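Local atomic coordinates of probable ss-1,3-N-acetylglucosaminyltransferase (Staphylococcus aureus subsp. aureus N315, PDB entry 6H21), a protein that is probably a glycosyltransferase of family 2, with a GT-A-type domain that holds manganese and uridine-diphosphate-N-acetylglucosamine, followed by a TarS-type linker domain. Residues 309-314 / 329-334; 191-196 / 244-249; 129-134 / 177-182; 161-166 / 211-216. All blocks are in the same frame, centred on the assembly; numbering follows the deposited sequence.

Contact 1 of 4, residues 309-314 / 329-334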
loop_
_atom_site.group_PDB
_atom_site.type_symbol
_atom_site.label_atom_id
_atom_site.label_comp_id
_atom_site.label_asym_id
_atom_site.label_seq_id
_atom_site.Cartn_x
_atom_site.Cartn_y
_atom_site.Cartn_z
ATOM N N ASN C 309 3.581 -1.879 -20.967
ATOM C CA ASN C 309 4.404 -0.682 -21.148
ATOM C C ASN C 309 4.562 -0.332 -22.622
ATOM O O ASN C 309 5.133 0.687 -22.941
ATOM C CB ASN C 309 5.756 -0.781 -20.444
ATOM C CG ASN C 309 5.618 -0.413 -18.980
ATOM O OD1 ASN C 309 4.775 0.402 -18.630
ATOM N ND2 ASN C 309 6.378 -1.064 -18.120
ATOM N N LYS C 310 4.047 -1.177 -23.511
ATOM C CA LYS C 310 3.969 -0.826 -24.919
ATOM C C LYS C 310 2.632 -0.135 -25.220
ATOM O O LYS C 310 2.406 0.310 -26.336
ATOM C CB LYS C 310 4.159 -2.081 -25.765
ATOM C CG LYS C 310 5.553 -2.672 -25.697
ATOM C CD LYS C 310 5.625 -4.009 -26.414
ATOM C CE LYS C 310 6.966 -4.682 -26.240
ATOM N NZ LYS C 310 6.994 -5.968 -26.968
ATOM N N VAL C 311 1.741 -0.068 -24.232
ATOM C CA VAL C 311 0.447 0.549 -24.429
ATOM C C VAL C 311 0.581 1.994 -23.974
ATOM O O VAL C 311 1.106 2.242 -22.903
ATOM C CB VAL C 311 -0.663 -0.208 -23.684
ATOM C CG1 VAL C 311 -2.028 0.394 -23.957
ATOM C CG2 VAL C 311 -0.640 -1.684 -24.025
ATOM N N PRO C 312 0.196 2.999 -24.788
ATOM C CA PRO C 312 0.266 4.390 -24.339
ATOM C C PRO C 312 -0.478 4.628 -23.016
ATOM O O PRO C 312 -1.556 4.085 -22.785
ATOM C CB PRO C 312 -0.373 5.179 -25.492
ATOM C CG PRO C 312 -0.190 4.289 -26.714
ATOM C CD PRO C 312 -0.253 2.874 -26.187
ATOM N N ARG C 313 0.156 5.431 -22.161
ATOM C CA ARG C 313 -0.352 5.799 -20.863
ATOM C C ARG C 313 -1.645 6.607 -21.030
ATOM O O ARG C 313 -2.462 6.617 -20.141
ATOM C CB ARG C 313 0.719 6.576 -20.096
ATOM C CG ARG C 313 1.687 5.674 -19.347
ATOM C CD ARG C 313 2.655 6.439 -18.462
ATOM N NE ARG C 313 3.434 5.519 -17.645
ATOM C CZ ARG C 313 3.061 5.065 -16.452
ATOM N NH1 ARG C 313 1.851 5.327 -15.986
ATOM N NH2 ARG C 313 3.888 4.319 -15.745
ATOM N N ASP C 314 -1.831 7.228 -22.199
ATOM C CA ASP C 314 -3.035 8.014 -22.511
ATOM C C ASP C 314 -4.305 7.146 -22.429
ATOM O O ASP C 314 -5.408 7.689 -22.274
ATOM C CB ASP C 314 -2.897 8.684 -23.882
ATOM C CG ASP C 314 -2.044 9.948 -23.884
ATOM O OD1 ASP C 314 -1.845 10.564 -22.812
ATOM O OD2 ASP C 314 -1.583 10.314 -24.936
ATOM N N ALA C 329 1.011 -0.453 -10.659
ATOM C CA ALA C 329 1.935 -1.392 -10.076
ATOM C C ALA C 329 2.477 -2.341 -11.159
ATOM O O ALA C 329 3.657 -2.650 -11.153
ATOM C CB ALA C 329 1.280 -2.139 -8.950
ATOM N N ILE C 330 1.604 -2.782 -12.068
ATOM C CA ILE C 330 2.032 -3.618 -13.220
ATOM C C ILE C 330 2.999 -2.825 -14.100
ATOM O O ILE C 330 4.074 -3.342 -14.479
ATOM C CB ILE C 330 0.821 -4.173 -13.982
ATOM C CG1 ILE C 330 0.051 -5.146 -13.089
ATOM C CG2 ILE C 330 1.255 -4.824 -15.305
ATOM C CD1 ILE C 330 -1.357 -5.405 -13.516
ATOM N N ARG C 331 2.663 -1.563 -14.404
ATOM C CA ARG C 331 3.562 -0.730 -15.217
ATOM C C ARG C 331 4.937 -0.620 -14.547
ATOM O O ARG C 331 5.943 -0.644 -15.233
ATOM C CB ARG C 331 3.013 0.674 -15.493
ATOM C CG ARG C 331 1.826 0.706 -16.447
ATOM C CD ARG C 331 1.536 2.089 -16.983
ATOM N NE ARG C 331 0.512 2.094 -18.020
ATOM C CZ ARG C 331 0.724 1.920 -19.314
ATOM N NH1 ARG C 331 -0.302 1.984 -20.148
ATOM N NH2 ARG C 331 1.942 1.656 -19.755
ATOM N N GLN C 332 4.959 -0.479 -13.213
ATOM C CA GLN C 332 6.208 -0.285 -12.464
ATOM C C GLN C 332 6.938 -1.622 -12.242
ATOM O O GLN C 332 8.048 -1.608 -11.739
ATOM C CB GLN C 332 5.928 0.368 -11.103
ATOM C CG GLN C 332 5.351 1.781 -11.204
ATOM C CD GLN C 332 6.303 2.764 -11.839
ATOM O OE1 GLN C 332 7.510 2.640 -11.712
ATOM N NE2 GLN C 332 5.771 3.731 -12.564
ATOM N N ASN C 333 6.307 -2.760 -12.572
ATOM C CA ASN C 333 6.919 -4.103 -12.436
ATOM C C ASN C 333 7.261 -4.333 -10.953
ATOM O O ASN C 333 8.344 -4.754 -10.620
ATOM C CB ASN C 333 8.123 -4.264 -13.387
ATOM C CG ASN C 333 8.578 -5.696 -13.596
ATOM O OD1 ASN C 333 7.818 -6.654 -13.407
ATOM N ND2 ASN C 333 9.815 -5.855 -14.040
ATOM N N ASP C 334 6.292 -4.060 -10.067
ATOM C CA ASP C 334 6.495 -4.018 -8.618
ATOM C C ASP C 334 5.564 -5.031 -7.948
ATOM O O ASP C 334 4.389 -4.754 -7.739
ATOM C CB ASP C 334 6.248 -2.605 -8.088
ATOM C CG ASP C 334 6.698 -2.351 -6.652
ATOM O OD1 ASP C 334 6.372 -3.147 -5.739
ATOM O OD2 ASP C 334 7.274 -1.280 -6.439
HETATM O O HOH W 1 3.324 3.210 -22.242
#
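With CG anti to its carbonyl carbon (chi1 -70°) and the chain extended from CG to NE, Arg331 reaches from helix 324-332 into the bend at 309-313. There the edge of its guanidinium meets the carbonyl of Val311: NH1 donates to Val311 O at 3.1 Å, from above the carbonyl plane, and NH2 adds a weak bond to the same oxygen. NH2 also reaches a lone pair of Asn309 OD1 at 3.3 Å. The Asn309 amide in turn gives an almost straight bond (176°) from ND2 to Arg331 O, 2.9 Å away, so one amide grips both the backbone and the side chain of the arginine. Arg313 runs past Arg331 in the opposite direction. Its CG lies over the centre of one face of the Arg331 guanidinium, while Arg331 CD sits over one face of the Arg313 guanidinium, toward its rim, 3.4 Å from Arg313 CZ. The two positive groups are probably balanced by acids, since Arg331 NE forms a salt bridge with Asp316 and Arg313 NH1 one with Glu328. Beyond Arg331, positive-phi Asn333 ends the helix in a Schellman motif, and the whole contact belongs to the helical TarS-type linker domain.

Contact 2 of 4, residues 191-196 / 244-249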
loop_
_atom_site.group_PDB
_atom_site.type_symbol
_atom_site.label_atom_id
_atom_site.label_comp_id
_atom_site.label_asym_id
_atom_site.label_seq_id
_atom_site.Cartn_x
_atom_site.Cartn_y
_atom_site.Cartn_z
ATOM N N LYS C 191 -3.758 -16.960 -35.197
ATOM C CA LYS C 191 -2.347 -17.072 -34.893
ATOM C C LYS C 191 -2.114 -18.395 -34.159
ATOM O O LYS C 191 -3.003 -18.903 -33.467
ATOM C CB LYS C 191 -1.877 -15.868 -34.071
ATOM C CG LYS C 191 -2.030 -14.515 -34.760
ATOM C CD LYS C 191 -1.486 -14.469 -36.186
ATOM C CE LYS C 191 -1.913 -13.235 -36.959
ATOM N NZ LYS C 191 -1.597 -11.986 -36.224
ATOM N N THR C 192 -0.894 -18.922 -34.307
ATOM C CA THR C 192 -0.573 -20.308 -33.979
ATOM C C THR C 192 0.524 -20.433 -32.911
ATOM O O THR C 192 0.970 -21.553 -32.656
ATOM C CB THR C 192 -0.098 -21.033 -35.240
ATOM O OG1 THR C 192 0.945 -20.248 -35.823
ATOM C CG2 THR C 192 -1.214 -21.243 -36.237
ATOM N N PHE C 193 0.962 -19.315 -32.312
ATOM C CA PHE C 193 2.150 -19.303 -31.423
ATOM C C PHE C 193 1.756 -19.357 -29.933
ATOM O O PHE C 193 2.625 -19.520 -29.057
ATOM C CB PHE C 193 3.036 -18.089 -31.731
ATOM C CG PHE C 193 2.380 -16.731 -31.612
ATOM C CD1 PHE C 193 2.151 -16.148 -30.371
ATOM C CD2 PHE C 193 2.029 -16.014 -32.748
ATOM C CE1 PHE C 193 1.559 -14.897 -30.276
ATOM C CE2 PHE C 193 1.439 -14.762 -32.648
ATOM C CZ PHE C 193 1.199 -14.211 -31.414
ATOM N N SER C 194 0.458 -19.240 -29.627
ATOM C CA SER C 194 -0.004 -19.234 -28.257
ATOM C C SER C 194 -1.178 -20.198 -28.075
ATOM O O SER C 194 -1.990 -20.362 -28.975
ATOM C CB SER C 194 -0.379 -17.834 -27.841
ATOM O OG SER C 194 -0.860 -17.812 -26.515
ATOM N N LYS C 195 -1.277 -20.782 -26.874
ATOM C CA LYS C 195 -2.334 -21.733 -26.526
ATOM C C LYS C 195 -3.576 -20.986 -26.026
ATOM O O LYS C 195 -4.672 -21.552 -26.026
ATOM C CB LYS C 195 -1.846 -22.714 -25.453
ATOM N N THR C 196 -3.409 -19.718 -25.625
ATOM C CA THR C 196 -4.505 -18.913 -25.077
ATOM C C THR C 196 -4.575 -17.538 -25.765
ATOM O O THR C 196 -3.573 -17.022 -26.332
ATOM C CB THR C 196 -4.371 -18.776 -23.556
ATOM O OG1 THR C 196 -3.089 -18.227 -23.247
ATOM C CG2 THR C 196 -4.514 -20.101 -22.840
ATOM N N TYR C 244 1.388 -16.073 -23.978
ATOM C CA TYR C 244 0.146 -15.394 -23.627
ATOM C C TYR C 244 0.294 -13.873 -23.796
ATOM O O TYR C 244 -0.541 -13.229 -24.455
ATOM C CB TYR C 244 -0.273 -15.748 -22.202
ATOM C CG TYR C 244 -1.427 -14.936 -21.671
ATOM C CD1 TYR C 244 -2.684 -14.992 -22.257
ATOM C CD2 TYR C 244 -1.267 -14.113 -20.567
ATOM C CE1 TYR C 244 -3.746 -14.249 -21.769
ATOM C CE2 TYR C 244 -2.320 -13.367 -20.058
ATOM C CZ TYR C 244 -3.569 -13.449 -20.646
ATOM O OH TYR C 244 -4.606 -12.724 -20.133
ATOM N N PHE C 245 1.364 -13.299 -23.240
ATOM C CA PHE C 245 1.496 -11.832 -23.266
ATOM C C PHE C 245 1.933 -11.336 -24.653
ATOM O O PHE C 245 1.651 -10.194 -24.986
ATOM C CB PHE C 245 2.371 -11.318 -22.121
ATOM C CG PHE C 245 1.641 -11.309 -20.799
ATOM C CD1 PHE C 245 0.517 -10.511 -20.623
ATOM C CD2 PHE C 245 2.034 -12.130 -19.754
ATOM C CE1 PHE C 245 -0.186 -10.512 -19.429
ATOM C CE2 PHE C 245 1.336 -12.121 -18.557
ATOM C CZ PHE C 245 0.223 -11.327 -18.402
ATOM N N ALA C 246 2.554 -12.194 -25.473
ATOM C CA ALA C 246 2.788 -11.863 -26.905
ATOM C C ALA C 246 1.449 -11.755 -27.654
ATOM O O ALA C 246 1.312 -10.946 -28.563
ATOM C CB ALA C 246 3.696 -12.884 -27.553
ATOM N N THR C 247 0.458 -12.568 -27.275
ATOM C CA THR C 247 -0.859 -12.523 -27.883
ATOM C C THR C 247 -1.581 -11.233 -27.471
ATOM O O THR C 247 -2.161 -10.546 -28.318
ATOM C CB THR C 247 -1.667 -13.783 -27.564
ATOM O OG1 THR C 247 -0.934 -14.878 -28.122
ATOM C CG2 THR C 247 -3.047 -13.765 -28.173
ATOM N N ILE C 248 -1.502 -10.896 -26.181
ATOM C CA ILE C 248 -2.113 -9.665 -25.666
ATOM C C ILE C 248 -1.497 -8.458 -26.391
ATOM O O ILE C 248 -2.207 -7.536 -26.780
ATOM C CB ILE C 248 -1.968 -9.553 -24.134
ATOM C CG1 ILE C 248 -2.572 -10.747 -23.389
ATOM C CG2 ILE C 248 -2.537 -8.234 -23.633
ATOM C CD1 ILE C 248 -4.023 -10.984 -23.673
ATOM N N ASN C 249 -0.182 -8.466 -26.570
ATOM C CA ASN C 249 0.507 -7.419 -27.313
ATOM C C ASN C 249 -0.150 -7.218 -28.695
ATOM O O ASN C 249 -0.331 -6.106 -29.119
ATOM C CB ASN C 249 2.011 -7.687 -27.420
ATOM C CG ASN C 249 2.752 -6.559 -28.101
ATOM O OD1 ASN C 249 3.369 -6.746 -29.155
ATOM N ND2 ASN C 249 2.605 -5.357 -27.577
#
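Thr196, Thr247 and Phe193 carry most of the surface that the loop 191-196 buries against helix 242-256. The loop leads into helix 198-207, and helix 242-256 opens the TarS-type linker range; the Thr196 side chain lies about 8 Å from the bound uridine-diphosphate-N-acetylglucosamine. Thr247 is central. Its OG1 lies 3.3 Å from Phe193 CE1, obliquely to the ring, and is also close to Ser194 CB, while its methyl CG2 rests 3.8 Å from Thr196 O. Phe193 owes its position to a chi1 of 58°, which places CG between the backbone N and the carbonyl carbon and swings the ring toward the helix. Besides Thr247, the ring's CE1 touches Ala246 CB at 4.0 Å. At the other end of the loop Thr196 crosses Tyr244 at about a right angle, its OG1 3.4 Å from Tyr244 CD1. Between these two, Ser194 turns its hydroxyl back on its own loop: OG donates to a lone pair of Thr196 O at 2.8 Å. Thr247 OG1 bonds to Gln243 O of its own helix, whereas Tyr244 OH bonds to Gln283 N, well beyond it in the chain. No hydrogen bond crosses between the two segments. The hydroxyls of Ser194 and Thr247 are spent on local backbone partners, and loop and helix are joined by van der Waals packing of methyl, methylene and ring atoms, consistent with a contact that rests on shape more than on polar bonds.

Contact 3 of 4, residues 129-134 / 177-182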
loop_
_atom_site.group_PDB
_atom_site.type_symbol
_atom_site.label_atom_id
_atom_site.label_comp_id
_atom_site.label_asym_id
_atom_site.label_seq_id
_atom_site.Cartn_x
_atom_site.Cartn_y
_atom_site.Cartn_z
ATOM N N GLU C 129 -30.290 -8.211 -43.395
ATOM C CA GLU C 129 -31.203 -7.084 -43.159
ATOM C C GLU C 129 -30.430 -5.835 -42.711
ATOM O O GLU C 129 -30.740 -4.733 -43.163
ATOM C CB GLU C 129 -32.252 -7.545 -42.140
ATOM C CG GLU C 129 -33.022 -6.460 -41.405
ATOM C CD GLU C 129 -33.932 -7.018 -40.312
ATOM O OE1 GLU C 129 -34.281 -8.223 -40.388
ATOM O OE2 GLU C 129 -34.273 -6.264 -39.361
ATOM N N ASN C 130 -29.430 -6.007 -41.835
ATOM C CA ASN C 130 -28.732 -4.888 -41.197
ATOM C C ASN C 130 -27.312 -4.739 -41.749
ATOM O O ASN C 130 -26.487 -4.028 -41.157
ATOM C CB ASN C 130 -28.717 -5.059 -39.679
ATOM C CG ASN C 130 -30.127 -5.099 -39.145
ATOM O OD1 ASN C 130 -30.824 -4.093 -39.182
ATOM N ND2 ASN C 130 -30.572 -6.264 -38.706
ATOM N N ASN C 131 -27.029 -5.405 -42.873
ATOM C CA ASN C 131 -25.742 -5.289 -43.538
ATOM C C ASN C 131 -24.611 -5.526 -42.517
ATOM O O ASN C 131 -23.639 -4.809 -42.480
ATOM C CB ASN C 131 -25.630 -3.930 -44.240
ATOM C CG ASN C 131 -24.373 -3.798 -45.076
ATOM O OD1 ASN C 131 -23.939 -4.758 -45.715
ATOM N ND2 ASN C 131 -23.775 -2.618 -45.066
ATOM N N SER C 132 -24.748 -6.577 -41.705
ATOM C CA SER C 132 -23.815 -6.868 -40.600
ATOM C C SER C 132 -22.549 -7.577 -41.108
ATOM O O SER C 132 -22.600 -8.478 -41.945
ATOM C CB SER C 132 -24.500 -7.676 -39.529
ATOM O OG SER C 132 -25.788 -7.148 -39.247
ATOM N N ASP C 133 -21.408 -7.144 -40.568
ATOM C CA ASP C 133 -20.117 -7.820 -40.696
ATOM C C ASP C 133 -19.993 -8.953 -39.670
ATOM O O ASP C 133 -19.319 -9.945 -39.929
ATOM C CB ASP C 133 -18.972 -6.819 -40.538
ATOM C CG ASP C 133 -19.006 -5.735 -41.594
ATOM O OD1 ASP C 133 -19.139 -6.091 -42.775
ATOM O OD2 ASP C 133 -18.929 -4.547 -41.214
ATOM N N LEU C 134 -20.665 -8.811 -38.527
ATOM C CA LEU C 134 -20.613 -9.771 -37.429
ATOM C C LEU C 134 -22.011 -9.892 -36.817
ATOM O O LEU C 134 -22.618 -8.881 -36.503
ATOM C CB LEU C 134 -19.613 -9.245 -36.394
ATOM C CG LEU C 134 -19.423 -10.087 -35.137
ATOM C CD1 LEU C 134 -18.822 -11.444 -35.457
ATOM C CD2 LEU C 134 -18.544 -9.361 -34.122
ATOM N N MET C 177 -21.175 -15.386 -36.174
ATOM C CA MET C 177 -21.273 -15.375 -37.639
ATOM C C MET C 177 -20.512 -14.153 -38.184
ATOM O O MET C 177 -20.857 -13.032 -37.911
ATOM C CB MET C 177 -22.742 -15.363 -38.079
ATOM C CG MET C 177 -22.930 -15.424 -39.580
ATOM S SD MET C 177 -24.654 -15.663 -40.078
ATOM C CE MET C 177 -24.960 -17.311 -39.446
ATOM N N PHE C 178 -19.459 -14.418 -38.967
ATOM C CA PHE C 178 -18.524 -13.434 -39.501
ATOM C C PHE C 178 -18.644 -13.340 -41.034
ATOM O O PHE C 178 -18.605 -14.333 -41.695
ATOM C CB PHE C 178 -17.083 -13.864 -39.214
ATOM C CG PHE C 178 -16.633 -13.881 -37.775
ATOM C CD1 PHE C 178 -16.827 -14.999 -36.976
ATOM C CD2 PHE C 178 -15.938 -12.811 -37.242
ATOM C CE1 PHE C 178 -16.366 -15.030 -35.672
ATOM C CE2 PHE C 178 -15.483 -12.845 -35.933
ATOM C CZ PHE C 178 -15.696 -13.954 -35.152
ATOM N N LYS C 179 -18.701 -12.122 -41.577
ATOM C CA LYS C 179 -18.722 -11.901 -43.028
ATOM C C LYS C 179 -17.349 -12.260 -43.612
ATOM O O LYS C 179 -16.324 -11.747 -43.192
ATOM C CB LYS C 179 -19.102 -10.453 -43.355
ATOM C CG LYS C 179 -19.193 -10.154 -44.846
ATOM C CD LYS C 179 -19.766 -8.792 -45.155
ATOM C CE LYS C 179 -21.266 -8.841 -45.357
ATOM N NZ LYS C 179 -21.821 -7.501 -45.647
ATOM N N LYS C 180 -17.353 -13.141 -44.609
ATOM C CA LYS C 180 -16.136 -13.769 -45.115
ATOM C C LYS C 180 -15.228 -12.744 -45.822
ATOM O O LYS C 180 -13.997 -12.853 -45.760
ATOM C CB LYS C 180 -16.507 -14.934 -46.042
ATOM C CG LYS C 180 -15.320 -15.750 -46.543
ATOM C CD LYS C 180 -14.610 -16.519 -45.447
ATOM C CE LYS C 180 -13.211 -16.976 -45.808
ATOM N NZ LYS C 180 -13.098 -17.474 -47.198
ATOM N N SER C 181 -15.817 -11.759 -46.501
ATOM C CA SER C 181 -15.036 -10.806 -47.315
ATOM C C SER C 181 -14.109 -9.965 -46.421
ATOM O O SER C 181 -13.009 -9.579 -46.824
ATOM C CB SER C 181 -15.953 -9.947 -48.152
ATOM O OG SER C 181 -16.845 -9.211 -47.323
ATOM N N VAL C 182 -14.545 -9.680 -45.190
ATOM C CA VAL C 182 -13.737 -8.939 -44.218
ATOM C C VAL C 182 -12.498 -9.777 -43.862
ATOM O O VAL C 182 -11.368 -9.258 -43.784
ATOM C CB VAL C 182 -14.574 -8.577 -42.974
ATOM C CG1 VAL C 182 -13.721 -7.978 -41.867
ATOM C CG2 VAL C 182 -15.743 -7.657 -43.310
HETATM O O HOH W 2 -21.505 -5.377 -43.874
#
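One backbone hydrogen bond joins the segments, from Lys179 N to Asp133 O at 2.8 Å (163°). Next to it, Leu134 and Phe178 form a non-hydrogen-bonded antiparallel pair, and Leu134 CA makes a CA-H...O contact of 3.3 Å with Met177 O. Apolar packing follows from this pairing, since the side chains of Leu134 and Phe178 lie side by side and point the same way. A chi1 of 179° turns the Leu134 side chain directly away from its backbone N and brings the CD1 branch over one face of the Phe178 ring, a CH-pi contact of 3.8 Å to the centroid. Phe206 of helix 198-207 meets the same aromatic ring edge-to-face.

Here strand 134-142 begins to pair with strand 177-179, within the mixed sheet of the GT-A-type domain. Strand 177-179 is bordered by strand 105-108 as well, and segment 129-134 brings the chain in from helix 119-129, which a Schellman motif at Asn131 closes.

Polar contacts gather round the end of Lys179, whose chain bends at chi3. A water accepts from Lys179 NZ at 2.8 Å and lies 2.7 Å from Asp133 OD1, thus bridging opposite charges that stand 4.2 Å apart, NZ to OD1, too far for a salt bridge. The other carboxylate oxygen, Asp133 OD2, takes the backbone N-H groups of Lys211 and Asn212. Val182 CG2 also approaches Asp133 OD1, at 3.8 Å.

Contact 4 of 4, residues 161-166 / 211-216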
loop_
_atom_site.group_PDB
_atom_site.type_symbol
_atom_site.label_atom_id
_atom_site.label_comp_id
_atom_site.label_asym_id
_atom_site.label_seq_id
_atom_site.Cartn_x
_atom_site.Cartn_y
_atom_site.Cartn_z
ATOM N N ALA C 161 -24.513 -2.469 -33.148
ATOM C CA ALA C 161 -24.017 -2.451 -31.783
ATOM C C ALA C 161 -22.714 -1.654 -31.704
ATOM O O ALA C 161 -22.049 -1.399 -32.716
ATOM C CB ALA C 161 -23.835 -3.859 -31.282
ATOM N N ASP C 162 -22.378 -1.265 -30.474
ATOM C CA ASP C 162 -21.184 -0.514 -30.148
ATOM C C ASP C 162 -20.291 -1.415 -29.281
ATOM O O ASP C 162 -20.786 -2.087 -28.366
ATOM C CB ASP C 162 -21.583 0.791 -29.448
ATOM C CG ASP C 162 -20.446 1.768 -29.198
ATOM O OD1 ASP C 162 -19.974 2.370 -30.189
ATOM O OD2 ASP C 162 -20.044 1.935 -28.016
ATOM N N ILE C 163 -18.982 -1.405 -29.541
ATOM C CA ILE C 163 -18.046 -2.221 -28.770
ATOM C C ILE C 163 -18.201 -1.897 -27.269
ATOM O O ILE C 163 -18.323 -2.798 -26.450
ATOM C CB ILE C 163 -16.601 -2.049 -29.289
ATOM C CG1 ILE C 163 -16.433 -2.656 -30.682
ATOM C CG2 ILE C 163 -15.606 -2.645 -28.308
ATOM C CD1 ILE C 163 -15.152 -2.312 -31.377
ATOM N N ILE C 164 -18.267 -0.610 -26.922
ATOM C CA ILE C 164 -18.251 -0.185 -25.540
ATOM C C ILE C 164 -19.654 -0.296 -24.914
ATOM O O ILE C 164 -19.809 -0.943 -23.867
ATOM C CB ILE C 164 -17.624 1.217 -25.430
ATOM C CG1 ILE C 164 -16.120 1.131 -25.709
ATOM C CG2 ILE C 164 -17.904 1.857 -24.077
ATOM C CD1 ILE C 164 -15.463 2.466 -25.929
ATOM N N ASP C 165 -20.676 0.289 -25.539
ATOM C CA ASP C 165 -22.013 0.308 -24.962
ATOM C C ASP C 165 -22.615 -1.101 -24.865
ATOM O O ASP C 165 -23.507 -1.311 -24.068
ATOM C CB ASP C 165 -22.996 1.157 -25.773
ATOM C CG ASP C 165 -22.623 2.621 -25.937
ATOM O OD1 ASP C 165 -21.821 3.150 -25.124
ATOM O OD2 ASP C 165 -23.160 3.235 -26.877
ATOM N N ASN C 166 -22.195 -2.043 -25.716
ATOM C CA ASN C 166 -22.816 -3.358 -25.764
ATOM C C ASN C 166 -21.831 -4.428 -25.283
ATOM O O ASN C 166 -22.051 -5.641 -25.508
ATOM C CB ASN C 166 -23.335 -3.668 -27.167
ATOM C CG ASN C 166 -24.373 -2.675 -27.652
ATOM O OD1 ASN C 166 -24.109 -1.900 -28.580
ATOM N ND2 ASN C 166 -25.553 -2.703 -27.047
ATOM N N LYS C 211 -17.374 -2.464 -39.295
ATOM C CA LYS C 211 -18.158 -1.340 -38.765
ATOM C C LYS C 211 -19.470 -1.829 -38.131
ATOM O O LYS C 211 -19.895 -1.298 -37.120
ATOM C CB LYS C 211 -18.433 -0.321 -39.878
ATOM N N ASN C 212 -20.096 -2.842 -38.732
ATOM C CA ASN C 212 -21.484 -3.161 -38.502
ATOM C C ASN C 212 -21.587 -4.469 -37.718
ATOM O O ASN C 212 -21.305 -5.547 -38.255
ATOM C CB ASN C 212 -22.233 -3.273 -39.835
ATOM C CG ASN C 212 -22.362 -1.940 -40.543
ATOM O OD1 ASN C 212 -22.115 -0.893 -39.952
ATOM N ND2 ASN C 212 -22.764 -1.968 -41.804
ATOM N N TYR C 213 -22.017 -4.377 -36.459
ATOM C CA TYR C 213 -22.140 -5.576 -35.628
ATOM C C TYR C 213 -23.582 -5.689 -35.130
ATOM O O TYR C 213 -24.185 -4.685 -34.724
ATOM C CB TYR C 213 -21.166 -5.549 -34.447
ATOM C CG TYR C 213 -19.898 -4.764 -34.641
ATOM C CD1 TYR C 213 -18.938 -5.154 -35.557
ATOM C CD2 TYR C 213 -19.639 -3.647 -33.867
ATOM C CE1 TYR C 213 -17.768 -4.424 -35.723
ATOM C CE2 TYR C 213 -18.480 -2.913 -34.014
ATOM C CZ TYR C 213 -17.527 -3.318 -34.927
ATOM O OH TYR C 213 -16.385 -2.593 -35.057
ATOM N N SER C 214 -24.120 -6.911 -35.153
ATOM C CA SER C 214 -25.513 -7.142 -34.771
ATOM C C SER C 214 -25.587 -8.208 -33.669
ATOM O O SER C 214 -24.782 -9.119 -33.641
ATOM C CB SER C 214 -26.331 -7.511 -35.990
ATOM O OG SER C 214 -26.248 -6.472 -36.967
ATOM N N ILE C 215 -26.585 -8.072 -32.789
ATOM C CA ILE C 215 -26.790 -8.952 -31.646
ATOM C C ILE C 215 -28.225 -9.467 -31.704
ATOM O O ILE C 215 -29.178 -8.666 -31.700
ATOM C CB ILE C 215 -26.525 -8.216 -30.315
ATOM C CG1 ILE C 215 -25.072 -7.735 -30.204
ATOM C CG2 ILE C 215 -26.927 -9.079 -29.123
ATOM C CD1 ILE C 215 -24.872 -6.606 -29.227
ATOM N N LYS C 216 -28.358 -10.800 -31.706
ATOM C CA LYS C 216 -29.639 -11.469 -31.859
ATOM C C LYS C 216 -29.888 -12.326 -30.605
ATOM O O LYS C 216 -29.024 -13.092 -30.204
ATOM C CB LYS C 216 -29.604 -12.229 -33.192
ATOM C CG LYS C 216 -30.934 -12.741 -33.710
ATOM C CD LYS C 216 -31.856 -11.678 -34.247
ATOM C CE LYS C 216 -32.903 -12.227 -35.197
ATOM N NZ LYS C 216 -34.024 -12.861 -34.464
HETATM O O HOH W 3 -22.419 -1.839 -35.358
#
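Tyr213 O accepts the backbone N-H of Ala161 in a 2.7 Å bond that is close to straight (166°), with the donor tilted 21° from the carbonyl plane. Tyr213 opens strand 213-216, which runs parallel to strand 134-142 in the mixed sheet of the GT-A-type fold, so this bond fastens the loop 161-166 to that strand. A water bridges the same two residues a second time: it accepts from Tyr213 N at 2.8 Å and lies 2.7 Å from Ala161 O.

Apolar contacts accompany the bond. Ala161 CB and Ile215 CD1 meet at 3.6 Å, and the same Ile215 methyl also touches Asn166 CB. The Tyr213 ring is approached obliquely by Ile163, CG1 lying 3.9 Å from CE2, while Lys211 O stands over the centre of one ring face. At the far end of the ring the phenol oxygen is held outside the contact, by Tyr261 OH and Leu207 O.

The loop keeps its curved shape through bonds of its own. Asp162 OD2 receives the backbone N of Asp165 on its anti lone pair, an Asx motif at the start of the turn. Asn166 closes the turn from the other end: its chi1 of -60° sets the amide beside its own backbone N, from where it reaches back, and its OD1 accepts from Asp162 N at 2.6 Å in the carbonyl plane.

Overall arrangement
From the N terminus, contact 3 opens first, at the end of helix 119-129, and contact 4 opens at 161-166 before contact 3 closes at 177-182. Contact 4 then closes at 211-216, so the two loops cross. Both reach the same sheet and touch each other, Asp133 N lying 2.8 Å from Asn212 O. Contact 2 opens at 191-196, within the span of contact 4, and closes on helix 242-256, crossing it in turn and tying the loop before helix 198-207 to the linker helices. Contact 1 follows in series, a short loop closed wholly inside the linker domain. It meets contact 2 where Lys310 packs on Asn249.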